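Local coordinates for protein DNA-(apurinic or apyrimidinic site) endonuclease 2 (Xenopus laevis, PDB 6WCD) that incises DNA at abasic sites as a weak endonuclease and degrades DNA ends in the 3'-to-5' direction during base excision repair and the response to oxidative damage, at residues M1-W6 against A27-L32; A80-L85 against G94-Y99; G182-S187 against R208-Q213; Y245-Q250 against D288-P293. One frame throughout, in Å; residues are numbered along the deposited sequence. Where two conformers were deposited one is given.

Contact 1. Residues M1-W6 against A27-L32; sequences MKIVSW and ADIICL. With BU1 (1,4-butanediol), chain D.
Val4, Ile29 and Lys2 have the largest buried surfaces of this contact, in which the first strand of the chain pairs in parallel with strand 29-33. The axes of the two strands are 4.7 Å apart and run within 10° of each other. Val4 holds its neighbour with both backbone polar atoms: its N donates to Ile29 O at 3.0 Å, and its O accepts from Cys31 N at 2.8 Å. CG1 lies anti to the backbone N (chi1 164°), and CG2 sits beside that nitrogen, 3.7 Å from Ala27 CB. A short, branched valine suits this place: it shares its face of the sheet with Ile30, and its CG2 packs on the methyl of Ala27.

Ile29 lies on the other face. Its CG2 meets Ile3 CD1 at 3.9 Å, while its longer branch ends with CD1 against Met1 CE at 3.6 Å, reached by the extended methionine chain. Asp28 supplies a side-chain acceptor where the strands begin: its OD1 accepts a hydrogen bond from Lys2 N at 2.9 Å through the anti lone pair, and Asp28 N donates to Lys2 O, which Ile29 N also reaches weakly. Lys2 CB lies 4.1 Å from Ala27 CB, and the bent chain of this partly exposed lysine carries NZ to a long, weak ion pair with Asp26. Met1 N donates to O6 of a bound butanediol, also held by Gln310.

These are the two parallel strands of a beta-alpha-beta unit, with helix 18-25 as the crossover, touching Ile30 and Trp6; strand 303-307 flanks Met1-Trp6 and strand 68-72 flanks Ala27-Leu32.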
loop_
_atom_site.group_PDB
_atom_site.type_symbol
_atom_site.label_atom_id
_atom_site.label_comp_id
_atom_site.label_asym_id
_atom_site.label_seq_id
_atom_site.Cartn_x
_atom_site.Cartn_y
_atom_site.Cartn_z
ATOM N N MET A 1 0.041 -8.752 15.886
ATOM C CA MET A 1 0.722 -8.234 14.612
ATOM C C MET A 1 0.093 -6.914 14.254
ATOM O O MET A 1 -1.117 -6.760 14.346
ATOM C CB MET A 1 0.544 -9.190 13.460
ATOM C CG MET A 1 1.479 -8.990 12.329
ATOM S SD MET A 1 1.245 -10.447 11.269
ATOM C CE MET A 1 1.987 -9.805 9.794
ATOM N N LYS A 2 0.901 -5.947 13.891
ATOM C CA LYS A 2 0.408 -4.633 13.516
ATOM C C LYS A 2 0.966 -4.196 12.183
ATOM O O LYS A 2 2.139 -4.441 11.875
ATOM C CB LYS A 2 0.822 -3.646 14.589
ATOM C CG LYS A 2 0.109 -3.872 15.894
ATOM C CD LYS A 2 0.677 -3.031 17.013
ATOM C CE LYS A 2 2.087 -3.404 17.345
ATOM N NZ LYS A 2 2.458 -2.819 18.682
ATOM N N ILE A 3 0.127 -3.534 11.385
ATOM C CA ILE A 3 0.521 -3.068 10.060
ATOM C C ILE A 3 0.032 -1.646 9.846
ATOM O O ILE A 3 -1.089 -1.285 10.203
ATOM C CB ILE A 3 -0.009 -4.004 8.959
ATOM C CG1 ILE A 3 0.519 -3.596 7.588
ATOM C CG2 ILE A 3 -1.535 -4.051 8.974
ATOM C CD1 ILE A 3 0.412 -4.706 6.590
ATOM N N VAL A 4 0.912 -0.814 9.306
ATOM C CA VAL A 4 0.649 0.590 9.079
ATOM C C VAL A 4 0.775 0.867 7.594
ATOM O O VAL A 4 1.644 0.298 6.916
ATOM C CB VAL A 4 1.622 1.479 9.867
ATOM C CG1 VAL A 4 1.638 2.919 9.374
ATOM C CG2 VAL A 4 1.299 1.462 11.332
ATOM N N SER A 5 -0.061 1.753 7.110
ATOM C CA SER A 5 0.037 2.311 5.751
ATOM C C SER A 5 0.080 3.830 5.861
ATOM O O SER A 5 -0.692 4.423 6.615
ATOM C CB SER A 5 -1.152 1.899 4.902
ATOM O OG SER A 5 -1.064 2.347 3.585
ATOM N N TRP A 6 0.960 4.468 5.093
ATOM C CA TRP A 6 1.094 5.914 5.159
ATOM C C TRP A 6 1.615 6.490 3.864
ATOM O O TRP A 6 2.719 6.142 3.419
ATOM C CB TRP A 6 2.038 6.313 6.291
ATOM C CG TRP A 6 2.092 7.792 6.627
ATOM C CD1 TRP A 6 1.154 8.775 6.320
ATOM C CD2 TRP A 6 3.119 8.452 7.355
ATOM N NE1 TRP A 6 1.546 9.951 6.848
ATOM C CE2 TRP A 6 2.787 9.796 7.457
ATOM C CE3 TRP A 6 4.321 8.017 7.931
ATOM C CZ2 TRP A 6 3.562 10.735 8.134
ATOM C CZ3 TRP A 6 5.118 8.941 8.553
ATOM C CH2 TRP A 6 4.753 10.280 8.687
ATOM N N ALA A 27 4.904 -0.765 14.582
ATOM C CA ALA A 27 4.264 -1.792 13.791
ATOM C C ALA A 27 5.284 -2.760 13.197
ATOM O O ALA A 27 6.459 -2.423 13.021
ATOM C CB ALA A 27 3.445 -1.200 12.640
ATOM N N ASP A 28 4.821 -3.952 12.873
ATOM C CA ASP A 28 5.707 -4.996 12.379
ATOM C C ASP A 28 5.933 -4.915 10.883
ATOM O O ASP A 28 6.973 -5.385 10.375
ATOM C CB ASP A 28 5.103 -6.352 12.668
ATOM C CG ASP A 28 4.821 -6.530 14.167
ATOM O OD1 ASP A 28 3.644 -6.487 14.621
ATOM O OD2 ASP A 28 5.810 -6.625 14.904
ATOM N N ILE A 29 4.987 -4.366 10.159
ATOM C CA ILE A 29 5.066 -4.091 8.728
ATOM C C ILE A 29 4.610 -2.651 8.541
ATOM O O ILE A 29 3.496 -2.300 8.981
ATOM C CB ILE A 29 4.194 -5.048 7.925
ATOM C CG1 ILE A 29 4.604 -6.516 8.143
ATOM C CG2 ILE A 29 4.259 -4.705 6.412
ATOM C CD1 ILE A 29 3.693 -7.544 7.502
ATOM N N ILE A 30 5.444 -1.839 7.907
ATOM C CA ILE A 30 5.107 -0.443 7.643
ATOM C C ILE A 30 5.211 -0.220 6.150
ATOM O O ILE A 30 6.299 -0.362 5.564
ATOM C CB ILE A 30 6.004 0.537 8.424
ATOM C CG1 ILE A 30 5.815 0.289 9.911
ATOM C CG2 ILE A 30 5.712 1.990 8.002
ATOM C CD1 ILE A 30 6.885 0.854 10.743
ATOM N N CYS A 31 4.108 0.191 5.548
ATOM C CA CYS A 31 3.987 0.394 4.124
ATOM C C CYS A 31 3.875 1.889 3.851
ATOM O O CYS A 31 2.914 2.543 4.298
ATOM C CB CYS A 31 2.786 -0.346 3.578
ATOM S SG CYS A 31 2.933 -2.149 3.738
ATOM N N LEU A 32 4.830 2.410 3.136
ATOM C CA LEU A 32 4.882 3.824 2.762
ATOM C C LEU A 32 4.569 3.981 1.296
ATOM O O LEU A 32 5.051 3.209 0.446
ATOM C CB LEU A 32 6.246 4.426 3.037
ATOM C CG LEU A 32 6.731 4.299 4.486
ATOM C CD1 LEU A 32 8.086 4.964 4.670
ATOM C CD2 LEU A 32 5.754 4.836 5.475
HETATM C C1 BU1 D . 6.552 -10.636 17.108
HETATM C C2 BU1 D . 5.883 -9.699 16.094
HETATM C C3 BU1 D . 4.442 -9.365 16.478
HETATM C C4 BU1 D . 3.509 -10.407 15.879
HETATM O O5 BU1 D . 6.440 -11.979 16.707
HETATM O O6 BU1 D . 2.221 -10.432 16.457
#

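Contact 2. Residues A80-L85 against G94-Y99; sequences AAEEGL and GSVGCY
The carboxylate of Glu82 gathers three donors from the loop Gly94-Tyr99, beside strand 80-83 of the DNase I-like fold; Glu82-Leu85 are part of a proposed Claspin-like CKB motif. OE1 accepts from two successive backbone amides: Val96 N at 2.8 Å, from the anti side and 22° out of the carboxylate plane, and Gly97 N at 3.0 Å, nearly in line with the C-O bond. OE2 accepts a hydrogen bond from Tyr99 OH at 2.6 Å, on its syn side. The carboxylate meets the tyrosine at the ring's edge, its own plane turned 79° from that of the ring. Glutamate has the length for this: CG anti to the backbone N (chi1 -171°) and an extended chain beyond it carry the acid from the strand to the loop. With an alanine in its place, the amides of Val96 and Gly97 and the hydroxyl of Tyr99 would probably lose their acceptor, and the loop its tie to the strand.

Further out, Ala81 N donates to Gly94 O, and Val96 CG2 packs loosely against Ala80 CB. Gly94 and Gly97 both adopt positive phi, which glycine accepts readily. Arg167 of helix 152-173 binds Gly97 O, touches the side chains of Val96 and Tyr99, and makes a long, weak ion pair with Glu82. Cys90 touches Glu82 and Ser95. At the far end the backbones are joined by one water, which donates to Leu85 O at 2.8 Å and to Tyr99 O at 2.8 Å.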
loop_
_atom_site.group_PDB
_atom_site.type_symbol
_atom_site.label_atom_id
_atom_site.label_comp_id
_atom_site.label_asym_id
_atom_site.label_seq_id
_atom_site.Cartn_x
_atom_site.Cartn_y
_atom_site.Cartn_z
ATOM N N ALA A 80 8.795 -14.054 0.306
ATOM C CA ALA A 80 8.857 -13.666 -1.080
ATOM C C ALA A 80 8.516 -12.188 -1.177
ATOM O O ALA A 80 7.827 -11.630 -0.332
ATOM C CB ALA A 80 7.898 -14.481 -1.943
ATOM N N ALA A 81 8.979 -11.557 -2.246
ATOM C CA ALA A 81 8.709 -10.142 -2.460
ATOM C C ALA A 81 8.888 -9.820 -3.936
ATOM O O ALA A 81 9.762 -10.380 -4.600
ATOM C CB ALA A 81 9.631 -9.235 -1.627
ATOM N N GLU A 82 8.060 -8.930 -4.442
ATOM C CA GLU A 82 8.045 -8.619 -5.865
ATOM C C GLU A 82 7.579 -7.208 -6.113
ATOM O O GLU A 82 6.634 -6.761 -5.462
ATOM C CB GLU A 82 7.128 -9.628 -6.575
ATOM C CG GLU A 82 7.173 -9.589 -8.072
ATOM C CD GLU A 82 6.323 -10.695 -8.750
ATOM O OE1 GLU A 82 5.901 -11.647 -8.080
ATOM O OE2 GLU A 82 6.104 -10.591 -9.966
ATOM N N GLU A 83 8.173 -6.514 -7.098
ATOM C CA GLU A 83 7.755 -5.195 -7.511
ATOM C C GLU A 83 6.630 -5.308 -8.544
ATOM O O GLU A 83 6.669 -6.175 -9.434
ATOM C CB GLU A 83 8.926 -4.481 -8.205
ATOM C CG GLU A 83 9.773 -3.565 -7.486
ATOM C CD GLU A 83 10.602 -2.793 -8.530
ATOM O OE1 GLU A 83 10.195 -1.671 -8.905
ATOM O OE2 GLU A 83 11.602 -3.357 -9.028
ATOM N N GLY A 84 5.685 -4.385 -8.493
ATOM C CA GLY A 84 4.723 -4.233 -9.546
ATOM C C GLY A 84 3.569 -5.195 -9.376
ATOM O O GLY A 84 3.572 -6.065 -8.518
ATOM N N LEU A 85 2.581 -5.032 -10.237
ATOM C CA LEU A 85 1.387 -5.881 -10.262
ATOM C C LEU A 85 1.346 -6.883 -11.387
ATOM O O LEU A 85 0.517 -7.819 -11.316
ATOM C CB LEU A 85 0.123 -5.014 -10.372
ATOM C CG LEU A 85 -0.109 -4.069 -9.211
ATOM C CD1 LEU A 85 -1.221 -3.101 -9.525
ATOM C CD2 LEU A 85 -0.392 -4.797 -7.937
ATOM N N GLY A 94 12.497 -15.689 -5.729
ATOM C CA GLY A 94 11.896 -15.080 -4.556
ATOM C C GLY A 94 10.687 -14.232 -4.847
ATOM O O GLY A 94 10.337 -13.382 -4.015
ATOM N N SER A 95 10.021 -14.459 -5.973
ATOM C CA SER A 95 8.866 -13.670 -6.401
ATOM C C SER A 95 7.545 -14.297 -5.925
ATOM O O SER A 95 7.477 -15.427 -5.434
ATOM C CB SER A 95 8.840 -13.543 -7.923
ATOM O OG SER A 95 8.526 -14.804 -8.513
ATOM N N VAL A 96 6.464 -13.535 -6.101
ATOM C CA VAL A 96 5.150 -13.921 -5.588
ATOM C C VAL A 96 4.316 -14.661 -6.622
ATOM O O VAL A 96 3.576 -15.591 -6.302
ATOM C CB VAL A 96 4.421 -12.652 -5.124
ATOM C CG1 VAL A 96 2.977 -12.953 -4.833
ATOM C CG2 VAL A 96 5.166 -12.030 -3.927
ATOM N N GLY A 97 4.350 -14.216 -7.875
ATOM C CA GLY A 97 3.566 -14.930 -8.874
ATOM C C GLY A 97 2.055 -14.734 -8.735
ATOM O O GLY A 97 1.563 -13.779 -8.145
ATOM N N CYS A 98 1.315 -15.695 -9.294
ATOM C CA CYS A 98 -0.154 -15.666 -9.328
ATOM C C CYS A 98 -0.659 -14.377 -9.989
ATOM O O CYS A 98 -1.262 -13.524 -9.360
ATOM C CB CYS A 98 -0.767 -15.749 -7.922
ATOM S SG CYS A 98 -0.290 -17.214 -7.010
ATOM N N TYR A 99 -0.396 -14.272 -11.292
ATOM C CA TYR A 99 -0.648 -13.011 -12.003
ATOM C C TYR A 99 -2.103 -12.790 -12.426
ATOM O O TYR A 99 -2.530 -11.627 -12.555
ATOM C CB TYR A 99 0.282 -12.963 -13.203
ATOM C CG TYR A 99 1.722 -12.887 -12.762
ATOM C CD1 TYR A 99 2.194 -11.782 -12.094
ATOM C CD2 TYR A 99 2.577 -13.929 -12.957
ATOM C CE1 TYR A 99 3.513 -11.724 -11.658
ATOM C CE2 TYR A 99 3.900 -13.875 -12.527
ATOM C CZ TYR A 99 4.355 -12.769 -11.886
ATOM O OH TYR A 99 5.672 -12.724 -11.445
HETATM O O HOH W 1 -1.033 -9.341 -13.134
#

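Contact 3. Residues G182-S187 against R208-Q213; sequences GDVNTS and RQWLNQ. With BU1 (1,4-butanediol), chain G.
Arg208 lays the edge of its guanidinium against the carbonyl of Ser187, gripping this one oxygen side-on with two nitrogens. NE reaches Ser187 O at 3.0 Å and NH2 reaches the same O at 3.1 Å; the oxygen lies close to the guanidinium plane, and both donors approach from the same face of the carbonyl plane. NH2 adds a weak bond to Ser187 OG. The chain leaves the helix with CG anti to the backbone N and then bends at chi3 (-69°), which swings the flat group over to the loop. Arginine fits because NH1 is still available to bind Phe202 O. A leucine in its place would probably leave the carbonyls of Ser187 and Phe202 without these donors and let the loop shift away from the helix.

Behind this grip the contact is apolar and looser. Thr186 CG2 faces Leu211 CD1 at 4.3 Å and Arg208 N, in the first turn of the helix, while Thr186 OG1 turns to Tyr161 OH. A butanediol, hydrogen-bonded to Asn205 ND2, lies against Thr186 OG1 and Asn185 O. Val184 CG1 comes to the edge of the Trp210 ring, 4.4 Å from CZ3.

The loop carries Asp183, an active-site residue, and Asn185, by similarity the transition-state stabiliser, so helix 206-214 backs a catalytic loop. Tyr161 of helix 152-173 stacks on Trp210, and strand 269-278 touches Leu211 and Ser187 through Tyr274 and Thr270.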
loop_
_atom_site.group_PDB
_atom_site.type_symbol
_atom_site.label_atom_id
_atom_site.label_comp_id
_atom_site.label_asym_id
_atom_site.label_seq_id
_atom_site.Cartn_x
_atom_site.Cartn_y
_atom_site.Cartn_z
ATOM N N GLY A 182 -2.923 1.177 1.121
ATOM C CA GLY A 182 -2.237 2.314 0.563
ATOM C C GLY A 182 -3.208 3.355 0.123
ATOM O O GLY A 182 -4.321 3.453 0.634
ATOM N N ASP A 183 -2.741 4.210 -0.783
ATOM C CA ASP A 183 -3.426 5.404 -1.231
ATOM C C ASP A 183 -4.162 5.012 -2.488
ATOM O O ASP A 183 -3.566 4.869 -3.571
ATOM C CB ASP A 183 -2.466 6.550 -1.485
ATOM C CG ASP A 183 -3.141 7.809 -1.976
ATOM O OD1 ASP A 183 -4.388 7.809 -2.284
ATOM O OD2 ASP A 183 -2.427 8.853 -2.073
ATOM N N VAL A 184 -5.437 4.708 -2.310
ATOM C CA VAL A 184 -6.288 4.331 -3.449
ATOM C C VAL A 184 -6.748 5.532 -4.243
ATOM O O VAL A 184 -7.160 5.400 -5.417
ATOM C CB VAL A 184 -7.435 3.476 -2.868
ATOM C CG1 VAL A 184 -8.483 3.165 -3.893
ATOM C CG2 VAL A 184 -6.889 2.191 -2.288
ATOM N N ASN A 185 -6.693 6.747 -3.683
ATOM C CA ASN A 185 -7.004 7.973 -4.380
ATOM C C ASN A 185 -8.446 8.025 -4.895
ATOM O O ASN A 185 -8.741 8.667 -5.882
ATOM C CB ASN A 185 -6.010 8.207 -5.537
ATOM C CG ASN A 185 -5.868 9.639 -5.876
ATOM O OD1 ASN A 185 -6.056 10.508 -5.024
ATOM N ND2 ASN A 185 -5.568 9.924 -7.144
ATOM N N THR A 186 -9.364 7.356 -4.181
ATOM C CA THR A 186 -10.812 7.489 -4.357
ATOM C C THR A 186 -11.430 7.325 -2.973
ATOM O O THR A 186 -11.028 6.416 -2.228
ATOM C CB THR A 186 -11.380 6.403 -5.251
ATOM O OG1 THR A 186 -10.904 6.561 -6.599
ATOM C CG2 THR A 186 -12.893 6.499 -5.324
ATOM N N SER A 187 -12.391 8.197 -2.610
ATOM C CA SER A 187 -13.140 7.991 -1.392
ATOM C C SER A 187 -14.383 7.189 -1.738
ATOM O O SER A 187 -14.945 7.322 -2.805
ATOM C CB SER A 187 -13.510 9.315 -0.738
ATOM O OG SER A 187 -14.327 10.041 -1.632
ATOM N N ARG A 208 -15.173 5.111 -8.245
ATOM C CA ARG A 208 -16.049 4.683 -7.169
ATOM C C ARG A 208 -16.873 3.492 -7.593
ATOM O O ARG A 208 -17.102 2.577 -6.784
ATOM C CB ARG A 208 -16.926 5.861 -6.748
ATOM C CG ARG A 208 -17.741 5.614 -5.567
ATOM C CD ARG A 208 -18.355 6.933 -5.119
ATOM N NE ARG A 208 -17.309 7.813 -4.600
ATOM C CZ ARG A 208 -17.067 9.061 -4.965
ATOM N NH1 ARG A 208 -17.788 9.684 -5.904
ATOM N NH2 ARG A 208 -16.086 9.703 -4.378
ATOM N N GLN A 209 -17.261 3.424 -8.859
ATOM C CA GLN A 209 -17.904 2.211 -9.352
ATOM C C GLN A 209 -16.962 1.028 -9.186
ATOM O O GLN A 209 -17.391 -0.090 -8.844
ATOM C CB GLN A 209 -18.318 2.363 -10.819
ATOM C CG GLN A 209 -19.448 3.353 -11.022
ATOM C CD GLN A 209 -19.748 3.582 -12.503
ATOM O OE1 GLN A 209 -18.974 3.180 -13.374
ATOM N NE2 GLN A 209 -20.871 4.227 -12.788
ATOM N N TRP A 210 -15.683 1.232 -9.501
ATOM C CA TRP A 210 -14.712 0.149 -9.341
ATOM C C TRP A 210 -14.650 -0.312 -7.900
ATOM O O TRP A 210 -14.726 -1.519 -7.609
ATOM C CB TRP A 210 -13.324 0.603 -9.841
ATOM C CG TRP A 210 -12.319 -0.451 -9.521
ATOM C CD1 TRP A 210 -12.172 -1.627 -10.173
ATOM C CD2 TRP A 210 -11.446 -0.461 -8.432
ATOM N NE1 TRP A 210 -11.202 -2.374 -9.565
ATOM C CE2 TRP A 210 -10.749 -1.700 -8.461
ATOM C CE3 TRP A 210 -11.135 0.442 -7.414
ATOM C CZ2 TRP A 210 -9.775 -2.015 -7.528
ATOM C CZ3 TRP A 210 -10.175 0.118 -6.499
ATOM C CH2 TRP A 210 -9.509 -1.115 -6.554
ATOM N N LEU A 211 -14.529 0.631 -6.970
ATOM C CA LEU A 211 -14.447 0.284 -5.559
ATOM C C LEU A 211 -15.703 -0.428 -5.092
ATOM O O LEU A 211 -15.621 -1.394 -4.303
ATOM C CB LEU A 211 -14.263 1.547 -4.725
ATOM C CG LEU A 211 -12.975 1.841 -3.999
ATOM C CD1 LEU A 211 -13.243 2.905 -2.962
ATOM C CD2 LEU A 211 -12.330 0.614 -3.386
ATOM N N ASN A 212 -16.892 0.054 -5.516
ATOM C CA ASN A 212 -18.139 -0.541 -5.099
ATOM C C ASN A 212 -18.188 -2.023 -5.428
ATOM O O ASN A 212 -18.761 -2.804 -4.663
ATOM C CB ASN A 212 -19.331 0.152 -5.754
ATOM C CG ASN A 212 -19.621 1.553 -5.210
ATOM O OD1 ASN A 212 -19.301 1.877 -4.085
ATOM N ND2 ASN A 212 -20.303 2.377 -6.029
ATOM N N GLN A 213 -17.687 -2.430 -6.603
ATOM C CA GLN A 213 -17.729 -3.848 -6.941
ATOM C C GLN A 213 -16.539 -4.617 -6.404
ATOM O O GLN A 213 -16.636 -5.848 -6.253
ATOM C CB GLN A 213 -17.864 -4.054 -8.461
ATOM C CG GLN A 213 -16.778 -3.440 -9.286
ATOM C CD GLN A 213 -15.550 -4.326 -9.394
ATOM O OE1 GLN A 213 -15.641 -5.543 -9.614
ATOM N NE2 GLN A 213 -14.409 -3.718 -9.268
HETATM C C1 BU1 G . -11.461 9.547 -7.934
HETATM C C2 BU1 G . -11.999 8.376 -8.770
HETATM C C3 BU1 G . -11.266 8.217 -10.109
HETATM C C4 BU1 G . -12.233 8.293 -11.297
HETATM O O5 BU1 G . -12.490 10.061 -7.118
HETATM O O6 BU1 G . -11.604 8.994 -12.341
#

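Contact 4. Residues Y245-Q250 against D288-P293; sequences YFHPTQ and DSVIMP
Phe246 and His247, where helix 242-246 gives way to a type I beta turn (His247 to Gln250), close on Asp288 and Ser289 of strand 286-291, an outermost strand of the six-stranded sheet. A histidine-carboxylate hydrogen bond makes the polar link: His247 NE2 donates to the syn lone pair of Asp288 OD1 at 2.8 Å, the oxygen lying 23° out of the imidazole plane. Asp288 has CG anti to its own N (chi1 -158°), a setting that brings OD1 to the imidazole and lets it take a weak bond from Ser289 N as well. The ring edge of His247 also faces Ser289 O, with CD2 at 3.1 Å.

Phe246 CG stands beside the backbone N and anti to the carbonyl carbon, which points the ring at the strand, and chi2 (-76°) turns its face to Asp288. A broad aromatic suits the place because a backbone CH can sit squarely on it. Ser289 directs its OG to Ser242, and Phe243 meets the His247 ring obliquely. The Phe246 ring is sandwiched: Asp288 CA makes a CH-pi contact 3.8 Å from the ring centroid, and Tyr245 CD1 lies over the centre of the opposite face.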
loop_
_atom_site.group_PDB
_atom_site.type_symbol
_atom_site.label_atom_id
_atom_site.label_comp_id
_atom_site.label_asym_id
_atom_site.label_seq_id
_atom_site.Cartn_x
_atom_site.Cartn_y
_atom_site.Cartn_z
ATOM N N TYR A 245 -15.328 -1.949 8.726
ATOM C CA TYR A 245 -15.779 -3.131 9.424
ATOM C C TYR A 245 -15.890 -2.833 10.915
ATOM O O TYR A 245 -16.807 -3.291 11.583
ATOM C CB TYR A 245 -14.789 -4.275 9.157
ATOM C CG TYR A 245 -15.208 -5.620 9.716
ATOM C CD1 TYR A 245 -14.731 -6.063 10.940
ATOM C CD2 TYR A 245 -16.041 -6.461 8.997
ATOM C CE1 TYR A 245 -15.100 -7.300 11.455
ATOM C CE2 TYR A 245 -16.396 -7.685 9.504
ATOM C CZ TYR A 245 -15.947 -8.093 10.724
ATOM O OH TYR A 245 -16.318 -9.320 11.226
ATOM N N PHE A 246 -14.938 -2.039 11.441
ATOM C CA PHE A 246 -14.931 -1.768 12.878
ATOM C C PHE A 246 -15.565 -0.434 13.245
ATOM O O PHE A 246 -15.997 -0.277 14.383
ATOM C CB PHE A 246 -13.482 -1.841 13.386
ATOM C CG PHE A 246 -12.896 -3.228 13.335
ATOM C CD1 PHE A 246 -13.263 -4.168 14.275
ATOM C CD2 PHE A 246 -12.030 -3.584 12.339
ATOM C CE1 PHE A 246 -12.733 -5.442 14.233
ATOM C CE2 PHE A 246 -11.526 -4.843 12.302
ATOM C CZ PHE A 246 -11.877 -5.759 13.234
ATOM N N HIS A 247 -15.621 0.519 12.308
ATOM C CA HIS A 247 -16.111 1.875 12.580
ATOM C C HIS A 247 -17.070 2.314 11.479
ATOM O O HIS A 247 -16.795 3.261 10.727
ATOM C CB HIS A 247 -14.918 2.818 12.691
ATOM C CG HIS A 247 -13.955 2.347 13.716
ATOM N ND1 HIS A 247 -14.252 2.388 15.061
ATOM C CD2 HIS A 247 -12.761 1.725 13.594
ATOM C CE1 HIS A 247 -13.254 1.827 15.737
ATOM N NE2 HIS A 247 -12.336 1.424 14.876
ATOM N N PRO A 248 -18.177 1.617 11.327
ATOM C CA PRO A 248 -19.008 1.823 10.118
ATOM C C PRO A 248 -19.661 3.185 10.039
ATOM O O PRO A 248 -20.029 3.593 8.920
ATOM C CB PRO A 248 -20.082 0.724 10.228
ATOM C CG PRO A 248 -20.068 0.309 11.647
ATOM C CD PRO A 248 -18.635 0.454 12.110
ATOM N N THR A 249 -19.864 3.879 11.157
ATOM C CA THR A 249 -20.580 5.158 11.152
ATOM C C THR A 249 -19.719 6.339 11.595
ATOM O O THR A 249 -20.234 7.466 11.703
ATOM C CB THR A 249 -21.826 5.101 12.047
ATOM O OG1 THR A 249 -21.435 4.944 13.409
ATOM C CG2 THR A 249 -22.747 3.967 11.650
ATOM N N GLN A 250 -18.429 6.144 11.832
ATOM C CA GLN A 250 -17.608 7.238 12.360
ATOM C C GLN A 250 -17.494 8.370 11.331
ATOM O O GLN A 250 -17.093 8.130 10.187
ATOM C CB GLN A 250 -16.223 6.710 12.717
ATOM C CG GLN A 250 -15.284 7.725 13.345
ATOM C CD GLN A 250 -13.971 7.115 13.823
ATOM O OE1 GLN A 250 -13.920 5.965 14.301
ATOM N NE2 GLN A 250 -12.889 7.873 13.679
ATOM N N ASP A 288 -8.762 -4.575 15.080
ATOM C CA ASP A 288 -9.185 -3.195 14.880
ATOM C C ASP A 288 -8.480 -2.648 13.658
ATOM O O ASP A 288 -7.504 -3.212 13.165
ATOM C CB ASP A 288 -8.887 -2.358 16.115
ATOM C CG ASP A 288 -9.742 -1.077 16.231
ATOM O OD1 ASP A 288 -10.601 -0.759 15.363
ATOM O OD2 ASP A 288 -9.563 -0.386 17.282
ATOM N N SER A 289 -8.995 -1.529 13.152
ATOM C CA SER A 289 -8.405 -0.777 12.056
ATOM C C SER A 289 -8.768 0.664 12.316
ATOM O O SER A 289 -9.952 0.947 12.519
ATOM C CB SER A 289 -8.959 -1.263 10.728
ATOM O OG SER A 289 -8.388 -0.574 9.656
ATOM N N VAL A 290 -7.780 1.553 12.351
ATOM C CA VAL A 290 -7.936 2.904 12.835
ATOM C C VAL A 290 -7.213 3.886 11.909
ATOM O O VAL A 290 -6.398 3.516 11.041
ATOM C CB VAL A 290 -7.401 3.081 14.272
ATOM C CG1 VAL A 290 -8.056 2.057 15.242
ATOM C CG2 VAL A 290 -5.924 2.937 14.305
ATOM N N ILE A 291 -7.493 5.157 12.151
ATOM C CA ILE A 291 -6.799 6.307 11.570
ATOM C C ILE A 291 -5.863 6.832 12.653
ATOM O O ILE A 291 -6.191 6.808 13.839
ATOM C CB ILE A 291 -7.777 7.425 11.136
ATOM C CG1 ILE A 291 -9.049 6.861 10.512
ATOM C CG2 ILE A 291 -7.079 8.412 10.193
ATOM C CD1 ILE A 291 -8.801 6.119 9.231
ATOM N N MET A 292 -4.703 7.357 12.264
ATOM C CA MET A 292 -3.724 7.957 13.188
ATOM C C MET A 292 -3.541 9.455 12.906
ATOM O O MET A 292 -2.491 9.896 12.427
ATOM C CB MET A 292 -2.383 7.222 13.044
ATOM C CG MET A 292 -2.394 5.705 13.240
ATOM S SD MET A 292 -0.740 4.968 13.062
ATOM C CE MET A 292 -0.066 5.410 14.669
ATOM N N PRO A 293 -4.555 10.281 13.187
ATOM C CA PRO A 293 -4.478 11.688 12.784
ATOM C C PRO A 293 -3.451 12.481 13.581
ATOM O O PRO A 293 -3.148 13.630 13.180
ATOM C CB PRO A 293 -5.902 12.198 13.046
ATOM C CG PRO A 293 -6.439 11.344 14.018
ATOM C CD PRO A 293 -5.841 9.956 13.793
#

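In the fold
Contacts 1 and 4 both reach the six-stranded sheet, their centres 16 Å apart, with strand 303-307 lying between strands 2-7 and 286-291. Contact 3 meets contact 1: Ser5 OG, while hydrogen-bonded to Gln33, packs on Gly182 CA at 3.2 Å, just ahead of the active-site residue Asp183. The bound magnesium, held by Asn9 and Glu34, lies about 10 Å from the side chain of Trp6 in contact 1 and about 14 Å from that of Val184 in contact 3. Contact 2 is more remote, its centre 19 Å from that of contact 1 and 30 Å from that of contact 4, although the side chain of Leu85 is about 10 Å from that of Tyr142, an active-site residue by similarity.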